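Local coordinates for 2-hydroxyhepta-2,4-diene-1,7-dioate isomerase (Mycobacterium abscessus, PDB 3RR6), which probably acts as a metal-dependent isomerase or hydrolase of the fumarylacetoacetate hydrolase family, acetylpyruvate being one suggested substrate, at residues Glu114-Gly119 against Val237-Asp242; Glu118-Ile123 against Thr231-Gly236; Ile146-Ser151 against Val246-Glu251; Phe171-Pro176 against Leu256-Val261. One frame throughout, in Å; residues are numbered along the deposited sequence.

Contact 1. Residues Glu114-Gly119 against Val237-Asp242; sequences EVHHEG and VGPIVD
Ile-240 and His-117 join the two segments through their amides in a short, weakly bonded antiparallel pairing, which brings 237-242 alongside strand 115-125 of the fumarylacetoacetate hydrolase-type domain. Ile-240 N gives Val-115 O a bond of 2.9 Å. His-117 N reaches Gly-238 O at 3.0 Å. Between these bonds lies the non-hydrogen-bonded pair His-116 and Pro-239, which sets the register and where the backbones draw so close that the CA atoms are 4.2 Å apart. His-116 CA also makes a bent C-H...O contact with Gly-238 O, 3.2 Å away. Past Ile-240 N the chains diverge, and a water closes the gap by accepting from Val-115 N and donating to Ile-240 O. One acceptor is left out: the buried His-117 O lies 3.3 Å from Val-237 CG1 and has no polar partner in the model.

Gly-238 separates the two imidazoles. Its CA lies over the face of the His-116 ring, 4.0 Å from the centroid and 15° off the normal, a CH-pi contact. His-116 NE2 makes a weak bond to Glu-114 OE1, while OE2 of the same carboxylate forms a salt bridge with Arg-157. The His-117 ring is placed by a first torsion of 56°, with CG between backbone N and carbonyl carbon, which brings one face under Gly-238 O toward the rim; its nitrogens have weak bonds to Gln-199 and Arg-198. At the edge of this ring, in its plane, Ile-240 CG2 stands 3.8 Å from His-117 CD2.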
loop_
_atom_site.group_PDB
_atom_site.type_symbol
_atom_site.label_atom_id
_atom_site.label_comp_id
_atom_site.label_asym_id
_atom_site.label_seq_id
_atom_site.Cartn_x
_atom_site.Cartn_y
_atom_site.Cartn_z
ATOM N N GLU A 114 -10.602 8.518 -17.364
ATOM C CA GLU A 114 -11.256 7.484 -16.563
ATOM C C GLU A 114 -10.275 6.920 -15.540
ATOM O O GLU A 114 -9.435 6.086 -15.889
ATOM C CB GLU A 114 -11.746 6.349 -17.464
ATOM C CG GLU A 114 -12.547 5.291 -16.740
ATOM C CD GLU A 114 -13.072 4.194 -17.652
ATOM O OE1 GLU A 114 -13.694 3.244 -17.119
ATOM O OE2 GLU A 114 -12.868 4.262 -18.888
ATOM N N VAL A 115 -10.386 7.373 -14.294
ATOM C CA VAL A 115 -9.430 6.997 -13.250
ATOM C C VAL A 115 -10.149 6.179 -12.180
ATOM O O VAL A 115 -11.212 6.577 -11.709
ATOM C CB VAL A 115 -8.774 8.238 -12.620
ATOM C CG1 VAL A 115 -7.812 7.829 -11.489
ATOM C CG2 VAL A 115 -8.010 9.033 -13.690
ATOM N N HIS A 116 -9.580 5.026 -11.820
ATOM C CA HIS A 116 -10.205 4.105 -10.868
ATOM C C HIS A 116 -9.398 3.919 -9.597
ATOM O O HIS A 116 -8.166 4.009 -9.620
ATOM C CB HIS A 116 -10.393 2.737 -11.520
ATOM C CG HIS A 116 -11.470 2.702 -12.553
ATOM N ND1 HIS A 116 -12.011 1.523 -13.015
ATOM C CD2 HIS A 116 -12.119 3.695 -13.207
ATOM C CE1 HIS A 116 -12.941 1.793 -13.916
ATOM N NE2 HIS A 116 -13.029 3.102 -14.050
ATOM N N HIS A 117 -10.104 3.651 -8.500
ATOM C CA HIS A 117 -9.499 3.235 -7.237
ATOM C C HIS A 117 -9.257 1.732 -7.212
ATOM O O HIS A 117 -10.044 0.956 -7.762
ATOM C CB HIS A 117 -10.408 3.596 -6.039
ATOM C CG HIS A 117 -11.801 3.029 -6.123
ATOM N ND1 HIS A 117 -12.093 1.704 -5.868
ATOM C CD2 HIS A 117 -12.982 3.616 -6.432
ATOM C CE1 HIS A 117 -13.391 1.502 -6.024
ATOM N NE2 HIS A 117 -13.955 2.647 -6.365
ATOM N N GLU A 118 -8.210 1.327 -6.500
ATOM C CA GLU A 118 -7.886 -0.090 -6.287
ATOM C C GLU A 118 -7.276 -0.244 -4.895
ATOM O O GLU A 118 -6.073 -0.058 -4.702
ATOM C CB GLU A 118 -6.927 -0.608 -7.376
ATOM C CG GLU A 118 -7.527 -0.516 -8.788
ATOM C CD GLU A 118 -6.697 -1.127 -9.893
ATOM O OE1 GLU A 118 -5.659 -1.741 -9.618
ATOM O OE2 GLU A 118 -7.104 -0.959 -11.073
ATOM N N GLY A 119 -8.113 -0.554 -3.907
ATOM C CA GLY A 119 -7.623 -0.678 -2.533
ATOM C C GLY A 119 -6.828 -1.952 -2.360
ATOM O O GLY A 119 -7.251 -3.001 -2.831
ATOM N N VAL A 237 -13.846 -2.444 -8.242
ATOM C CA VAL A 237 -13.011 -1.361 -8.775
ATOM C C VAL A 237 -13.902 -0.460 -9.628
ATOM O O VAL A 237 -14.692 -0.945 -10.439
ATOM C CB VAL A 237 -11.850 -1.917 -9.630
ATOM C CG1 VAL A 237 -11.101 -0.807 -10.338
ATOM C CG2 VAL A 237 -10.884 -2.726 -8.771
ATOM N N GLY A 238 -13.804 0.845 -9.407
ATOM C CA GLY A 238 -14.629 1.804 -10.121
ATOM C C GLY A 238 -14.044 3.194 -10.076
ATOM O O GLY A 238 -12.970 3.399 -9.512
ATOM N N PRO A 239 -14.760 4.164 -10.662
ATOM C CA PRO A 239 -14.199 5.493 -10.874
ATOM C C PRO A 239 -14.122 6.386 -9.643
ATOM O O PRO A 239 -14.930 6.262 -8.714
ATOM C CB PRO A 239 -15.155 6.105 -11.905
ATOM C CG PRO A 239 -16.426 5.432 -11.662
ATOM C CD PRO A 239 -16.071 4.016 -11.314
ATOM N N ILE A 240 -13.137 7.281 -9.656
ATOM C CA ILE A 240 -13.048 8.411 -8.744
ATOM C C ILE A 240 -13.031 9.665 -9.615
ATOM O O ILE A 240 -12.448 9.661 -10.713
ATOM C CB ILE A 240 -11.809 8.351 -7.819
ATOM C CG1 ILE A 240 -10.514 8.156 -8.615
ATOM C CG2 ILE A 240 -11.976 7.232 -6.816
ATOM C CD1 ILE A 240 -9.236 8.280 -7.771
ATOM N N VAL A 241 -13.717 10.707 -9.146
ATOM C CA VAL A 241 -13.845 11.959 -9.889
ATOM C C VAL A 241 -13.585 13.146 -8.978
ATOM O O VAL A 241 -13.543 13.016 -7.751
ATOM C CB VAL A 241 -15.244 12.099 -10.562
ATOM C CG1 VAL A 241 -15.473 10.966 -11.550
ATOM C CG2 VAL A 241 -16.362 12.165 -9.512
ATOM N N ASP A 242 -13.393 14.306 -9.597
ATOM C CA ASP A 242 -13.168 15.543 -8.876
ATOM C C ASP A 242 -14.212 15.735 -7.781
ATOM O O ASP A 242 -15.428 15.633 -8.030
ATOM C CB ASP A 242 -13.229 16.719 -9.855
ATOM C CG ASP A 242 -12.939 18.051 -9.192
ATOM O OD1 ASP A 242 -11.888 18.200 -8.554
ATOM O OD2 ASP A 242 -13.783 18.978 -9.318
HETATM O O HOH W 1 -12.459 9.273 -13.486
#

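Contact 2. Residues Glu118-Ile123 against Thr231-Gly236; sequences EGELAI and TGTPEG. With EDO (1,2-ethanediol), chain O.
Glu-120 lies lengthwise against Gly-232, where the loop 231-236 runs roughly antiparallel to segment 118-123. This segment carries the Glu-Gly-Glu sequence, matching the E-x-E motif that, in the fumarylacetoacetate hydrolase fold, supplies two carboxylates to a divalent metal; Glu-118 and Glu-120 are therefore likely metal ligands. Followed outward, Glu-120 CB first meets Gly-232 O at 3.2 Å, and CG and CD keep to the same oxygen, each at 3.1 Å. The carboxylate then lies across the Gly-232 peptide. Glu-120 OE1 takes the bond from Gly-232 N at 2.8 Å, with the donor above the carboxylate plane, 58° out of it. The other oxygen, Glu-120 OE2, rests 3.5 Å from Thr-233 CB. This hydrogen bond from the Gly-232 amide thus restrains the rotation of an acidic group that would face the metal.

Two threonines fasten the loop on either side of Gly-232. Thr-233 OG1 donates to Gly-119 O at 2.7 Å, and the same hydroxyl is also bonded to Gln-199 NE2. Leu-121 O is gripped twice by Thr-231, by OG1 at 2.8 Å and by the backbone N at 3.0 Å. The double grip depends on a first torsion of 59°, which sets OG1 between the backbone N and carbonyl carbon of Thr-231. A water accepts from Leu-121 N and donates to Thr-231 OG1 and Gly-232 O, spanning the gap between strand and loop. The threonine's other branch serves the apolar end of the contact: Thr-231 CG2 packs 3.5 Å from Ile-123 CD1, their side chains crossing at about a right angle.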
loop_
_atom_site.group_PDB
_atom_site.type_symbol
_atom_site.label_atom_id
_atom_site.label_comp_id
_atom_site.label_asym_id
_atom_site.label_seq_id
_atom_site.Cartn_x
_atom_site.Cartn_y
_atom_site.Cartn_z
ATOM N N GLU A 118 -8.210 1.327 -6.500
ATOM C CA GLU A 118 -7.886 -0.090 -6.287
ATOM C C GLU A 118 -7.276 -0.244 -4.895
ATOM O O GLU A 118 -6.073 -0.058 -4.702
ATOM C CB GLU A 118 -6.927 -0.608 -7.376
ATOM C CG GLU A 118 -7.527 -0.516 -8.788
ATOM C CD GLU A 118 -6.697 -1.127 -9.893
ATOM O OE1 GLU A 118 -5.659 -1.741 -9.618
ATOM O OE2 GLU A 118 -7.104 -0.959 -11.073
ATOM N N GLY A 119 -8.113 -0.554 -3.907
ATOM C CA GLY A 119 -7.623 -0.678 -2.533
ATOM C C GLY A 119 -6.828 -1.952 -2.360
ATOM O O GLY A 119 -7.251 -3.001 -2.831
ATOM N N GLU A 120 -5.675 -1.868 -1.686
ATOM C CA GLU A 120 -4.762 -3.019 -1.562
ATOM C C GLU A 120 -4.039 -3.075 -0.223
ATOM O O GLU A 120 -3.720 -2.054 0.373
ATOM C CB GLU A 120 -3.707 -3.003 -2.682
ATOM C CG GLU A 120 -4.286 -2.634 -4.043
ATOM C CD GLU A 120 -3.595 -3.216 -5.241
ATOM O OE1 GLU A 120 -2.551 -3.879 -5.106
ATOM O OE2 GLU A 120 -4.159 -3.055 -6.345
ATOM N N LEU A 121 -3.776 -4.293 0.234
ATOM C CA LEU A 121 -2.801 -4.533 1.298
ATOM C C LEU A 121 -1.398 -4.347 0.733
ATOM O O LEU A 121 -1.073 -4.900 -0.324
ATOM C CB LEU A 121 -2.947 -5.954 1.849
ATOM C CG LEU A 121 -1.913 -6.367 2.899
ATOM C CD1 LEU A 121 -2.176 -5.648 4.215
ATOM C CD2 LEU A 121 -1.919 -7.891 3.108
ATOM N N ALA A 122 -0.571 -3.574 1.439
ATOM C CA ALA A 122 0.801 -3.295 1.024
ATOM C C ALA A 122 1.813 -3.971 1.935
ATOM O O ALA A 122 1.782 -3.786 3.145
ATOM C CB ALA A 122 1.051 -1.771 1.018
ATOM N N ILE A 123 2.713 -4.745 1.339
ATOM C CA ILE A 123 3.859 -5.333 2.037
ATOM C C ILE A 123 4.999 -4.321 2.017
ATOM O O ILE A 123 5.300 -3.745 0.970
ATOM C CB ILE A 123 4.354 -6.577 1.282
ATOM C CG1 ILE A 123 3.275 -7.653 1.179
ATOM C CG2 ILE A 123 5.621 -7.168 1.934
ATOM C CD1 ILE A 123 3.589 -8.679 0.095
ATOM N N THR A 231 -0.453 -5.993 -3.040
ATOM C CA THR A 231 -0.801 -7.411 -3.193
ATOM C C THR A 231 -2.021 -7.717 -4.071
ATOM O O THR A 231 -2.404 -8.874 -4.193
ATOM C CB THR A 231 -0.995 -8.067 -1.823
ATOM O OG1 THR A 231 -2.045 -7.397 -1.111
ATOM C CG2 THR A 231 0.316 -8.023 -1.014
ATOM N N GLY A 232 -2.593 -6.696 -4.698
ATOM C CA GLY A 232 -3.740 -6.858 -5.597
ATOM C C GLY A 232 -5.005 -6.246 -5.010
ATOM O O GLY A 232 -4.990 -5.680 -3.921
ATOM N N THR A 233 -6.103 -6.330 -5.759
ATOM C CA THR A 233 -7.347 -5.661 -5.351
ATOM C C THR A 233 -8.531 -6.551 -5.689
ATOM O O THR A 233 -8.512 -7.233 -6.706
ATOM C CB THR A 233 -7.465 -4.260 -6.015
ATOM O OG1 THR A 233 -8.392 -3.448 -5.281
ATOM C CG2 THR A 233 -7.915 -4.350 -7.463
ATOM N N PRO A 234 -9.565 -6.561 -4.828
ATOM C CA PRO A 234 -10.749 -7.365 -5.126
ATOM C C PRO A 234 -11.651 -6.674 -6.144
ATOM O O PRO A 234 -11.291 -5.626 -6.702
ATOM C CB PRO A 234 -11.432 -7.497 -3.767
ATOM C CG PRO A 234 -11.049 -6.283 -3.046
ATOM C CD PRO A 234 -9.649 -5.938 -3.493
ATOM N N GLU A 235 -12.795 -7.278 -6.413
ATOM C CA GLU A 235 -13.757 -6.682 -7.334
ATOM C C GLU A 235 -14.370 -5.419 -6.734
ATOM O O GLU A 235 -14.111 -5.072 -5.581
ATOM C CB GLU A 235 -14.819 -7.705 -7.727
ATOM C CG GLU A 235 -14.263 -8.778 -8.651
ATOM C CD GLU A 235 -15.221 -9.921 -8.940
ATOM O OE1 GLU A 235 -16.105 -10.220 -8.105
ATOM O OE2 GLU A 235 -15.074 -10.543 -10.012
ATOM N N GLY A 236 -15.157 -4.712 -7.542
ATOM C CA GLY A 236 -15.755 -3.441 -7.119
ATOM C C GLY A 236 -14.914 -2.227 -7.479
ATOM O O GLY A 236 -15.221 -1.117 -7.051
HETATM C C1 EDO O . -9.966 -9.296 -8.071
HETATM O O1 EDO O . -8.568 -9.616 -8.023
HETATM C C2 EDO O . -10.570 -9.787 -9.370
HETATM O O2 EDO O . -10.134 -8.971 -10.461
HETATM O O HOH W 2 -4.593 -6.616 -1.429
#

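Contact 3. Residues Ile146-Ser151 against Val246-Glu251; sequences IGNDVS and VSVTIE
Ile-146 packs on Val-248 and Ile-250 where two beta-sheets lie face to face, as in the layered beta core of the fumarylacetoacetate hydrolase fold. The axes of strands 146-148 and 246-250 approach to 7.6 Å at an angle of 148°, and no direct hydrogen bond joins the segments. The tight half is made by apolar side chains. Ile-146 CG2 presses on Val-248 CG1 at 3.4 Å, closer than usual for two carbons, and also lies 3.9 Å from Ile-250 CD1. With CG1 of Ile-146 anti to its carbonyl carbon (chi1 -46°), the longer arm runs beside Ile-250, and Ile-146 CD1 ends 3.6 Å from Val-248 O. The side chains of Ile-146 and Ile-250 slide past one another in opposite directions and interdigitate.

Toward Val-246 the fit is looser and partly polar. The amide of Asn-148 points at this valine, ND2 lying 3.9 Å from both CG1 and CG2 of Val-246. Its other end is fixed within the first sheet, OD1 accepting from Glu-118 N. Past it the strand is interrupted by an inverse gamma turn centred on Asp-149, whose carboxylate forms salt bridges with Lys-94 and Lys-166. A water adds a polar bridge between Asn-148 and Val-246: it accepts from Asn-148 ND2 at 2.9 Å and donates to Val-246 O at 3.3 Å.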
loop_
_atom_site.group_PDB
_atom_site.type_symbol
_atom_site.label_atom_id
_atom_site.label_comp_id
_atom_site.label_asym_id
_atom_site.label_seq_id
_atom_site.Cartn_x
_atom_site.Cartn_y
_atom_site.Cartn_z
ATOM N N ILE A 146 -1.410 0.178 3.982
ATOM C CA ILE A 146 -2.496 0.211 3.004
ATOM C C ILE A 146 -2.017 0.987 1.784
ATOM O O ILE A 146 -1.248 1.943 1.910
ATOM C CB ILE A 146 -3.762 0.875 3.578
ATOM C CG1 ILE A 146 -4.055 0.343 4.975
ATOM C CG2 ILE A 146 -4.967 0.657 2.631
ATOM C CD1 ILE A 146 -5.251 0.992 5.651
ATOM N N GLY A 147 -2.450 0.555 0.606
ATOM C CA GLY A 147 -2.183 1.274 -0.632
ATOM C C GLY A 147 -3.436 1.439 -1.469
ATOM O O GLY A 147 -4.443 0.770 -1.245
ATOM N N ASN A 148 -3.363 2.349 -2.435
ATOM C CA ASN A 148 -4.419 2.544 -3.432
ATOM C C ASN A 148 -3.731 2.593 -4.795
ATOM O O ASN A 148 -3.013 3.549 -5.093
ATOM C CB ASN A 148 -5.171 3.838 -3.110
ATOM C CG ASN A 148 -6.474 4.012 -3.881
ATOM O OD1 ASN A 148 -6.731 3.330 -4.865
ATOM N ND2 ASN A 148 -7.297 4.974 -3.437
ATOM N N ASP A 149 -3.899 1.549 -5.601
ATOM C CA ASP A 149 -3.259 1.465 -6.920
ATOM C C ASP A 149 -4.122 2.232 -7.919
ATOM O O ASP A 149 -4.844 1.645 -8.736
ATOM C CB ASP A 149 -3.068 0.004 -7.347
ATOM C CG ASP A 149 -2.351 -0.153 -8.697
ATOM O OD1 ASP A 149 -1.853 0.828 -9.280
ATOM O OD2 ASP A 149 -2.285 -1.304 -9.194
ATOM N N VAL A 150 -4.042 3.555 -7.841
ATOM C CA VAL A 150 -4.856 4.420 -8.684
ATOM C C VAL A 150 -4.419 4.243 -10.143
ATOM O O VAL A 150 -3.218 4.194 -10.443
ATOM C CB VAL A 150 -4.760 5.901 -8.254
ATOM C CG1 VAL A 150 -5.663 6.788 -9.137
ATOM C CG2 VAL A 150 -5.145 6.083 -6.769
ATOM N N SER A 151 -5.400 4.122 -11.040
ATOM C CA SER A 151 -5.137 3.701 -12.416
ATOM C C SER A 151 -5.989 4.465 -13.427
ATOM O O SER A 151 -7.220 4.486 -13.304
ATOM C CB SER A 151 -5.459 2.203 -12.565
ATOM O OG SER A 151 -4.763 1.415 -11.605
ATOM N N VAL A 246 -11.862 9.136 -1.302
ATOM C CA VAL A 246 -11.749 7.686 -1.383
ATOM C C VAL A 246 -10.918 7.196 -0.209
ATOM O O VAL A 246 -9.839 7.736 0.073
ATOM C CB VAL A 246 -11.175 7.210 -2.745
ATOM C CG1 VAL A 246 -9.834 7.858 -3.058
ATOM C CG2 VAL A 246 -11.071 5.677 -2.802
ATOM N N SER A 247 -11.436 6.191 0.492
ATOM C CA SER A 247 -10.727 5.626 1.619
ATOM C C SER A 247 -10.639 4.119 1.497
ATOM O O SER A 247 -11.522 3.471 0.928
ATOM C CB SER A 247 -11.398 6.003 2.933
ATOM O OG SER A 247 -12.634 5.343 3.097
ATOM N N VAL A 248 -9.547 3.576 2.013
ATOM C CA VAL A 248 -9.319 2.147 2.044
ATOM C C VAL A 248 -9.036 1.789 3.489
ATOM O O VAL A 248 -8.170 2.388 4.120
ATOM C CB VAL A 248 -8.128 1.731 1.149
ATOM C CG1 VAL A 248 -7.972 0.218 1.127
ATOM C CG2 VAL A 248 -8.300 2.273 -0.291
ATOM N N THR A 249 -9.781 0.823 4.012
ATOM C CA THR A 249 -9.661 0.415 5.407
ATOM C C THR A 249 -9.248 -1.058 5.450
ATOM O O THR A 249 -9.825 -1.905 4.762
ATOM C CB THR A 249 -10.991 0.638 6.168
ATOM O OG1 THR A 249 -11.334 2.034 6.122
ATOM C CG2 THR A 249 -10.887 0.164 7.615
ATOM N N ILE A 250 -8.224 -1.364 6.240
ATOM C CA ILE A 250 -7.804 -2.749 6.436
ATOM C C ILE A 250 -7.808 -3.080 7.920
ATOM O O ILE A 250 -7.228 -2.362 8.739
ATOM C CB ILE A 250 -6.412 -3.046 5.809
ATOM C CG1 ILE A 250 -6.461 -2.809 4.299
ATOM C CG2 ILE A 250 -5.979 -4.499 6.102
ATOM C CD1 ILE A 250 -5.165 -3.124 3.552
ATOM N N GLU A 251 -8.496 -4.169 8.247
ATOM C CA GLU A 251 -8.561 -4.707 9.595
ATOM C C GLU A 251 -7.162 -4.841 10.192
ATOM O O GLU A 251 -6.254 -5.398 9.562
ATOM C CB GLU A 251 -9.252 -6.082 9.544
ATOM C CG GLU A 251 -9.420 -6.756 10.884
ATOM C CD GLU A 251 -10.099 -8.108 10.783
ATOM O OE1 GLU A 251 -10.463 -8.533 9.659
ATOM O OE2 GLU A 251 -10.281 -8.751 11.845
HETATM O O HOH W 3 -6.980 6.458 -0.916
#

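Contact 4. Residues Phe171-Pro176 against Leu256-Val261; sequences FCPLGP and LSNPVV
Strands 172-175 and 256-261 face each other from separate sheets, their axes approaching to 7.3 Å at 141°, and converge toward one end, where Pro-176 and Leu-256 bring their CA atoms to 5.6 Å. The contact continues the face-to-face sheet packing of the fumarylacetoacetate hydrolase-type domain. At the converging end the first chain turns a corner, with a cis peptide before Pro-176. Leu-256 does most of the touching. Its CB lies 3.7 Å from Gly-175 O. Because CG is anti to the backbone N (chi1 173°), the two methyls rest side by side against the opposing backbone: Leu-256 CD1 sits 3.8 Å from Leu-174 C, and Leu-256 CD2 lies 3.6 Å from Pro-173 O and 3.9 Å from Pro-173 CB.

The pyrrolidine ring of Pro-173 then bridges to Asn-258, whose OD1 approaches Pro-173 CB at 3.3 Å. This amide is held from its other end, since ND2 donates to Leu-104 O and Gly-101 O outside the contact, and so its oxygen is turned toward the proline carbons.

With no hydrogen bond across the gap, the contact rests on van der Waals contacts, while the strands bond to neighbours in their own sheets.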
loop_
_atom_site.group_PDB
_atom_site.type_symbol
_atom_site.label_atom_id
_atom_site.label_comp_id
_atom_site.label_asym_id
_atom_site.label_seq_id
_atom_site.Cartn_x
_atom_site.Cartn_y
_atom_site.Cartn_z
ATOM N N PHE A 171 -0.580 8.809 -7.804
ATOM C CA PHE A 171 -1.356 7.576 -8.016
ATOM C C PHE A 171 -0.992 6.399 -7.092
ATOM O O PHE A 171 -1.482 5.295 -7.301
ATOM C CB PHE A 171 -1.314 7.146 -9.492
ATOM C CG PHE A 171 -2.306 7.870 -10.379
ATOM C CD1 PHE A 171 -2.809 9.134 -10.067
ATOM C CD2 PHE A 171 -2.736 7.262 -11.547
ATOM C CE1 PHE A 171 -3.720 9.760 -10.905
ATOM C CE2 PHE A 171 -3.645 7.886 -12.381
ATOM C CZ PHE A 171 -4.132 9.132 -12.064
ATOM N N CYS A 172 -0.177 6.636 -6.065
ATOM C CA CYS A 172 0.062 5.616 -5.028
ATOM C C CYS A 172 -0.089 6.145 -3.600
ATOM O O CYS A 172 0.892 6.224 -2.850
ATOM C CB CYS A 172 1.436 4.961 -5.213
ATOM S SG CYS A 172 1.542 3.353 -4.359
ATOM N N PRO A 173 -1.333 6.461 -3.191
ATOM C CA PRO A 173 -1.556 6.653 -1.762
ATOM C C PRO A 173 -1.031 5.475 -0.950
ATOM O O PRO A 173 -1.248 4.313 -1.322
ATOM C CB PRO A 173 -3.082 6.751 -1.655
ATOM C CG PRO A 173 -3.513 7.273 -3.000
ATOM C CD PRO A 173 -2.553 6.697 -3.986
ATOM N N LEU A 174 -0.351 5.800 0.146
ATOM C CA LEU A 174 0.255 4.815 1.026
ATOM C C LEU A 174 0.150 5.299 2.472
ATOM O O LEU A 174 0.477 6.450 2.765
ATOM C CB LEU A 174 1.719 4.634 0.631
ATOM C CG LEU A 174 2.449 3.403 1.156
ATOM C CD1 LEU A 174 1.929 2.125 0.499
ATOM C CD2 LEU A 174 3.956 3.560 0.917
ATOM N N GLY A 175 -0.280 4.425 3.373
ATOM C CA GLY A 175 -0.419 4.796 4.779
ATOM C C GLY A 175 -1.565 4.080 5.456
ATOM O O GLY A 175 -2.146 3.172 4.875
ATOM N N PRO A 176 -1.919 4.496 6.683
ATOM C CA PRO A 176 -1.385 5.643 7.444
ATOM C C PRO A 176 -0.087 5.357 8.203
ATOM O O PRO A 176 0.596 6.287 8.638
ATOM C CB PRO A 176 -2.507 5.936 8.438
ATOM C CG PRO A 176 -3.118 4.617 8.673
ATOM C CD PRO A 176 -3.099 3.917 7.351
ATOM N N LEU A 256 -6.788 4.601 5.204
ATOM C CA LEU A 256 -6.065 5.505 4.321
ATOM C C LEU A 256 -7.087 6.275 3.500
ATOM O O LEU A 256 -7.776 5.689 2.677
ATOM C CB LEU A 256 -5.164 4.690 3.385
ATOM C CG LEU A 256 -4.431 5.419 2.259
ATOM C CD1 LEU A 256 -3.448 6.456 2.814
ATOM C CD2 LEU A 256 -3.715 4.409 1.347
ATOM N N SER A 257 -7.165 7.586 3.704
ATOM C CA SER A 257 -8.164 8.413 3.030
ATOM C C SER A 257 -7.507 9.545 2.263
ATOM O O SER A 257 -6.579 10.177 2.776
ATOM C CB SER A 257 -9.121 9.001 4.063
ATOM O OG SER A 257 -10.154 9.739 3.425
ATOM N N ASN A 258 -8.004 9.803 1.052
ATOM C CA ASN A 258 -7.510 10.894 0.212
ATOM C C ASN A 258 -8.638 11.593 -0.534
ATOM O O ASN A 258 -9.497 10.932 -1.112
ATOM C CB ASN A 258 -6.520 10.362 -0.834
ATOM C CG ASN A 258 -5.316 9.697 -0.220
ATOM O OD1 ASN A 258 -5.328 8.495 0.061
ATOM N ND2 ASN A 258 -4.260 10.478 -0.006
ATOM N N PRO A 259 -8.626 12.933 -0.549
ATOM C CA PRO A 259 -9.497 13.651 -1.483
ATOM C C PRO A 259 -9.031 13.486 -2.927
ATOM O O PRO A 259 -7.883 13.114 -3.160
ATOM C CB PRO A 259 -9.364 15.105 -1.041
ATOM C CG PRO A 259 -8.094 15.197 -0.341
ATOM C CD PRO A 259 -7.707 13.837 0.161
ATOM N N VAL A 260 -9.923 13.761 -3.873
ATOM C CA VAL A 260 -9.651 13.640 -5.297
ATOM C C VAL A 260 -9.935 14.996 -5.943
ATOM O O VAL A 260 -11.020 15.561 -5.745
ATOM C CB VAL A 260 -10.541 12.549 -5.922
ATOM C CG1 VAL A 260 -10.247 12.387 -7.407
ATOM C CG2 VAL A 260 -10.360 11.212 -5.180
ATOM N N VAL A 261 -8.954 15.509 -6.683
ATOM C CA VAL A 261 -9.025 16.838 -7.295
ATOM C C VAL A 261 -8.642 16.775 -8.769
ATOM O O VAL A 261 -7.701 16.076 -9.147
ATOM C CB VAL A 261 -8.083 17.829 -6.574
ATOM C CG1 VAL A 261 -8.097 19.203 -7.260
ATOM C CG2 VAL A 261 -8.473 17.961 -5.103
#

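Overall arrangement
Contacts 3 and 4, with centres 7 Å apart, belong to one interface: strands 141-152 and 172-179 are neighbours in one sheet, 245-250 and 254-261 in the other. Both are buried and mainly apolar, without direct hydrogen bonds across. Contacts 1 and 2 instead share Glu-118, Gly-119 and strand 115-125, and they are joined by direct hydrogen bonds, four in contact 2 and two in contact 1. Contact 2 lies deep, about 8 Å from the chain centre, whereas contact 1 is about 16 Å out and includes the exposed Pro-239. Strand 115-125 also pairs with 141-152, linking contact 2 to contact 3 and gathering Glu-118, Glu-120 and Asp-149, probably the metal-binding acids of this family.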